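Peptidoglycan D,D-transpeptidase FtsI (Yersinia pestis, PDB 6SYN) is a class B penicillin-binding protein of the periplasm that probably cross-links peptidoglycan stem peptides by D,D-transpeptidation and binds a penicillin-derived ligand in its transpeptidase pocket. Local coordinates at residues V208-N213 against V376-G381; P469-V474 against G501-M506. One frame throughout, in Å; residues are numbered along the deposited sequence.

Contact 1: residues V208-N213 against V376-G381; sequences VLVDVN and VYATIG
Val210 CG1 meets Ala378 CB at 3.8 Å, a methyl-to-methyl touch between strand 204-211 and the last turn of helix 370-381. With chi1 at 180°, CG1 is the branch of the valine that reaches the alanine methyl. Two residues on, past the end of the strand, Val212 covers the backbone of Ala378 and Gly381 in the same turn, though the exact placing of its CG1 branch is doubtful. No hydrogen bond crosses the contact, and Val210, Val212, Ala378 and Gly381 are all buried. With only a methyl at Ala378 and no side chain at Gly381, the two backbones come near each other, the CA atoms of Val212 and Ala378 being 4.7 Å apart. This is how the transpeptidase domain is built: a helix packs on one face of the central five-stranded antiparallel sheet, and Ala374 of the same helix receives Val208 and Val210. The path of the chain as it leaves the strand is shaped by an Asx turn, in which Asp211 OD1 accepts from Asn213 N at 3.2 Å (161° at the hydrogen) through its anti lone pair. On the far side of the helix, Ile380 packs on Pro256 and Met260 of helix 255-264, and Tyr377 OH is hydrogen-bonded to the carbonyl of Thr253, next to Ser252 of the ligand pocket.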
loop_
_atom_site.group_PDB
_atom_site.type_symbol
_atom_site.label_atom_id
_atom_site.label_comp_id
_atom_site.label_asym_id
_atom_site.label_seq_id
_atom_site.Cartn_x
_atom_site.Cartn_y
_atom_site.Cartn_z
ATOM N N VAL A 208 4.051 0.724 -1.428
ATOM C CA VAL A 208 4.261 2.010 -0.702
ATOM C C VAL A 208 5.657 2.531 -1.053
ATOM O O VAL A 208 6.625 1.750 -0.955
ATOM C CB VAL A 208 4.060 1.854 0.817
ATOM C CG1 VAL A 208 4.256 3.176 1.547
ATOM C CG2 VAL A 208 2.695 1.273 1.141
ATOM N N LEU A 209 5.724 3.803 -1.458
ATOM C CA LEU A 209 6.966 4.547 -1.789
ATOM C C LEU A 209 7.091 5.741 -0.837
ATOM O O LEU A 209 6.183 6.596 -0.837
ATOM C CB LEU A 209 6.883 5.027 -3.239
ATOM C CG LEU A 209 8.130 5.731 -3.767
ATOM C CD1 LEU A 209 9.226 4.725 -4.073
ATOM C CD2 LEU A 209 7.794 6.558 -4.998
ATOM N N VAL A 210 8.191 5.808 -0.086
ATOM C CA VAL A 210 8.426 6.844 0.962
ATOM C C VAL A 210 9.740 7.568 0.660
ATOM O O VAL A 210 10.730 6.896 0.319
ATOM C CB VAL A 210 8.440 6.221 2.368
ATOM C CG1 VAL A 210 8.680 7.270 3.449
ATOM C CG2 VAL A 210 7.160 5.444 2.640
ATOM N N ASP A 211 9.717 8.896 0.779
ATOM C CA ASP A 211 10.917 9.763 0.766
ATOM C C ASP A 211 11.739 9.439 2.015
ATOM O O ASP A 211 11.190 9.520 3.131
ATOM C CB ASP A 211 10.524 11.240 0.721
ATOM C CG ASP A 211 11.616 12.139 0.177
ATOM O OD1 ASP A 211 12.731 12.114 0.735
ATOM O OD2 ASP A 211 11.347 12.844 -0.814
ATOM N N VAL A 212 13.009 9.095 1.822
ATOM C CA VAL A 212 13.952 8.652 2.893
ATOM C C VAL A 212 14.245 9.818 3.857
ATOM O O VAL A 212 14.446 9.556 5.062
ATOM C CB VAL A 212 15.221 8.085 2.226
ATOM C CG1 VAL A 212 16.358 7.880 3.211
ATOM C CG2 VAL A 212 14.915 6.796 1.473
ATOM N N ASN A 213 14.229 11.060 3.365
ATOM C CA ASN A 213 14.742 12.254 4.092
ATOM C C ASN A 213 13.610 13.060 4.742
ATOM O O ASN A 213 13.901 13.756 5.731
ATOM C CB ASN A 213 15.552 13.166 3.167
ATOM C CG ASN A 213 16.811 12.506 2.648
ATOM O OD1 ASN A 213 17.104 12.580 1.456
ATOM N ND2 ASN A 213 17.556 11.856 3.528
ATOM N N VAL A 376 10.103 1.264 8.034
ATOM C CA VAL A 376 11.320 0.483 8.411
ATOM C C VAL A 376 12.401 0.747 7.350
ATOM O O VAL A 376 13.519 1.146 7.716
ATOM C CB VAL A 376 11.026 -1.022 8.582
ATOM C CG1 VAL A 376 12.302 -1.846 8.667
ATOM C CG2 VAL A 376 10.148 -1.293 9.794
ATOM N N TYR A 377 12.064 0.581 6.072
ATOM C CA TYR A 377 13.022 0.669 4.941
ATOM C C TYR A 377 13.412 2.136 4.697
ATOM O O TYR A 377 14.568 2.362 4.277
ATOM C CB TYR A 377 12.474 -0.128 3.752
ATOM C CG TYR A 377 12.772 -1.596 3.904
ATOM C CD1 TYR A 377 12.015 -2.399 4.743
ATOM C CD2 TYR A 377 13.889 -2.158 3.309
ATOM C CE1 TYR A 377 12.313 -3.737 4.930
ATOM C CE2 TYR A 377 14.209 -3.493 3.491
ATOM C CZ TYR A 377 13.417 -4.286 4.301
ATOM O OH TYR A 377 13.738 -5.600 4.485
ATOM N N ALA A 378 12.519 3.092 4.995
ATOM C CA ALA A 378 12.792 4.551 4.974
ATOM C C ALA A 378 13.806 4.914 6.070
ATOM O O ALA A 378 14.604 5.859 5.856
ATOM C CB ALA A 378 11.509 5.324 5.145
ATOM N N THR A 379 13.774 4.187 7.193
ATOM C CA THR A 379 14.688 4.344 8.355
ATOM C C THR A 379 16.039 3.679 8.041
ATOM O O THR A 379 17.085 4.284 8.389
ATOM C CB THR A 379 14.016 3.815 9.626
ATOM O OG1 THR A 379 12.732 4.439 9.683
ATOM C CG2 THR A 379 14.793 4.111 10.889
ATOM N N ILE A 380 16.030 2.493 7.417
ATOM C CA ILE A 380 17.258 1.831 6.874
ATOM C C ILE A 380 17.913 2.808 5.889
ATOM O O ILE A 380 19.146 3.025 5.988
ATOM C CB ILE A 380 16.936 0.471 6.211
ATOM C CG1 ILE A 380 16.549 -0.585 7.250
ATOM C CG2 ILE A 380 18.095 -0.000 5.336
ATOM C CD1 ILE A 380 16.190 -1.936 6.673
ATOM N N GLY A 381 17.094 3.370 4.992
ATOM C CA GLY A 381 17.501 4.265 3.892
ATOM C C GLY A 381 18.142 5.547 4.388
ATOM O O GLY A 381 19.084 6.010 3.727
#

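Contact 2: residues P469-V474 against G501-M506; sequences PRFALV and GVLRTM
Phe471 fills a hydrophobic seam between the central sheet and the end of helix 492-505, where Val502, Leu503 and Met506 gather round its ring. Val502 CG1 lies over one face, 3.8 Å from the centroid of the Phe471 ring and 21° off the ring normal, a CH-pi contact displaced toward the rim at CD2. The opposite face is covered from within the strand segment by Arg470 CB, 3.6 Å above the plane and over its centre, so the ring is sandwiched between two aliphatic groups. Leu503 comes in at the edge, near the ring plane, with its CD2 4.4 Å from Phe471 CD2. At the distal end of the ring, Met506 CG is 3.7 Å from Phe471 CZ, and the two side chains cross obliquely.

That Arg470 and Phe471 can flank each other in this way follows from a classic beta bulge: both residues face Ala464 of the neighbouring strand 455-464. The bulge lies at the start of strand 471-478 in the antiparallel sheet of the transpeptidase domain, and Leu473 continues the apolar row toward Phe495, Ile498 and Met499.

On the helix side, Met506 is the first residue to leave helical geometry, yet its N still bonds to Val502 O at 2.9 Å, which ties it to the residue that covers the ring face. Gly501 O accepts twice from Thr505, from the backbone N and from OG1, the latter at 2.7 Å and from above the carbonyl plane (54° out of it). Helix 183-199 packs against this turn as well, with Leu188 touching Val502 and Leu185 touching both Thr505 and Met506. A bound acetate, probably from the crystallisation liquor, sits about 4 Å from the Met506 side chain.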
loop_
_atom_site.group_PDB
_atom_site.type_symbol
_atom_site.label_atom_id
_atom_site.label_comp_id
_atom_site.label_asym_id
_atom_site.label_seq_id
_atom_site.Cartn_x
_atom_site.Cartn_y
_atom_site.Cartn_z
ATOM N N PRO A 469 20.618 6.685 -0.550
ATOM C CA PRO A 469 19.201 6.377 -0.725
ATOM C C PRO A 469 18.324 7.632 -0.667
ATOM O O PRO A 469 18.556 8.476 0.178
ATOM C CB PRO A 469 18.861 5.460 0.456
ATOM C CG PRO A 469 20.185 4.835 0.837
ATOM C CD PRO A 469 21.219 5.903 0.542
ATOM N N ARG A 470 17.355 7.706 -1.576
ATOM C CA ARG A 470 16.362 8.802 -1.658
ATOM C C ARG A 470 14.963 8.229 -1.427
ATOM O O ARG A 470 14.139 8.922 -0.797
ATOM C CB ARG A 470 16.495 9.502 -3.014
ATOM C CG ARG A 470 17.691 10.442 -3.096
ATOM C CD ARG A 470 17.471 11.716 -2.300
ATOM N NE ARG A 470 16.296 12.430 -2.790
ATOM C CZ ARG A 470 16.292 13.289 -3.809
ATOM N NH1 ARG A 470 17.413 13.570 -4.453
ATOM N NH2 ARG A 470 15.163 13.866 -4.185
ATOM N N PHE A 471 14.713 7.001 -1.888
ATOM C CA PHE A 471 13.363 6.387 -1.922
ATOM C C PHE A 471 13.397 5.000 -1.288
ATOM O O PHE A 471 14.177 4.140 -1.731
ATOM C CB PHE A 471 12.864 6.326 -3.363
ATOM C CG PHE A 471 13.059 7.627 -4.096
ATOM C CD1 PHE A 471 12.362 8.762 -3.710
ATOM C CD2 PHE A 471 13.962 7.727 -5.140
ATOM C CE1 PHE A 471 12.544 9.964 -4.373
ATOM C CE2 PHE A 471 14.139 8.929 -5.803
ATOM C CZ PHE A 471 13.435 10.045 -5.418
ATOM N N ALA A 472 12.572 4.815 -0.263
ATOM C CA ALA A 472 12.182 3.493 0.265
ATOM C C ALA A 472 10.951 3.036 -0.521
ATOM O O ALA A 472 10.049 3.869 -0.744
ATOM C CB ALA A 472 11.926 3.572 1.748
ATOM N N LEU A 473 10.953 1.779 -0.969
ATOM C CA LEU A 473 9.801 1.136 -1.655
ATOM C C LEU A 473 9.541 -0.231 -1.023
ATOM O O LEU A 473 10.515 -0.975 -0.810
ATOM C CB LEU A 473 10.103 1.009 -3.150
ATOM C CG LEU A 473 9.047 0.290 -3.988
ATOM C CD1 LEU A 473 7.681 0.948 -3.844
ATOM C CD2 LEU A 473 9.464 0.254 -5.452
ATOM N N VAL A 474 8.273 -0.514 -0.719
ATOM C CA VAL A 474 7.752 -1.868 -0.366
ATOM C C VAL A 474 6.747 -2.285 -1.448
ATOM O O VAL A 474 5.965 -1.430 -1.915
ATOM C CB VAL A 474 7.113 -1.895 1.037
ATOM C CG1 VAL A 474 6.364 -3.196 1.306
ATOM C CG2 VAL A 474 8.132 -1.633 2.135
ATOM N N GLY A 501 11.656 3.723 -12.927
ATOM C CA GLY A 501 10.889 4.909 -13.355
ATOM C C GLY A 501 10.999 6.038 -12.343
ATOM O O GLY A 501 11.261 7.182 -12.758
ATOM N N VAL A 502 10.845 5.730 -11.055
ATOM C CA VAL A 502 11.004 6.721 -9.951
ATOM C C VAL A 502 12.340 7.455 -10.137
ATOM O O VAL A 502 12.311 8.684 -10.329
ATOM C CB VAL A 502 10.898 6.049 -8.569
ATOM C CG1 VAL A 502 11.404 6.959 -7.460
ATOM C CG2 VAL A 502 9.477 5.588 -8.277
ATOM N N LEU A 503 13.465 6.731 -10.095
ATOM C CA LEU A 503 14.840 7.309 -10.163
ATOM C C LEU A 503 14.968 8.222 -11.389
ATOM O O LEU A 503 15.613 9.280 -11.269
ATOM C CB LEU A 503 15.874 6.180 -10.215
ATOM C CG LEU A 503 16.107 5.455 -8.892
ATOM C CD1 LEU A 503 16.673 4.063 -9.115
ATOM C CD2 LEU A 503 17.020 6.269 -7.987
ATOM N N ARG A 504 14.368 7.821 -12.513
ATOM C CA ARG A 504 14.459 8.527 -13.820
ATOM C C ARG A 504 13.522 9.741 -13.839
ATOM O O ARG A 504 13.988 10.828 -14.235
ATOM C CB ARG A 504 14.168 7.558 -14.974
ATOM C CG ARG A 504 15.348 6.672 -15.347
ATOM C CD ARG A 504 16.604 7.470 -15.659
ATOM N NE ARG A 504 17.836 6.776 -16.044
ATOM C CZ ARG A 504 18.020 5.467 -16.248
ATOM N NH1 ARG A 504 19.225 5.040 -16.592
ATOM N NH2 ARG A 504 17.050 4.576 -16.115
ATOM N N THR A 505 12.261 9.569 -13.434
ATOM C CA THR A 505 11.276 10.674 -13.280
ATOM C C THR A 505 11.893 11.785 -12.425
ATOM O O THR A 505 11.839 12.951 -12.835
ATOM C CB THR A 505 9.976 10.199 -12.617
ATOM O OG1 THR A 505 9.423 9.118 -13.367
ATOM C CG2 THR A 505 8.953 11.309 -12.492
ATOM N N MET A 506 12.475 11.405 -11.286
ATOM C CA MET A 506 13.024 12.320 -10.252
ATOM C C MET A 506 14.457 12.742 -10.606
ATOM O O MET A 506 15.101 13.388 -9.751
ATOM C CB MET A 506 12.996 11.625 -8.886
ATOM C CG MET A 506 11.585 11.277 -8.437
ATOM S SD MET A 506 10.493 12.725 -8.472
ATOM C CE MET A 506 11.176 13.664 -7.110
#

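In the fold
Contacts 1 and 2 bring helices to opposite faces of one antiparallel sheet, through neighbouring strands; their centres are 10 Å apart. The strands are joined directly by the probable hydrogen bonds Val210 N to Ala472 O and Val208 O to Val474 N, both 2.8 Å, and Ala472 also touches Ala378, so helix 370-381 rests on both. Contact 1 is wholly buried and made by small groups, with the helix close to the chain just after the strand end. In contact 2 the backbones stand farther apart, Phe471 and Val502 having CA atoms 8.4 Å from each other; a large ring bridges the gap, and partly exposed Met506 brings it nearer the surface.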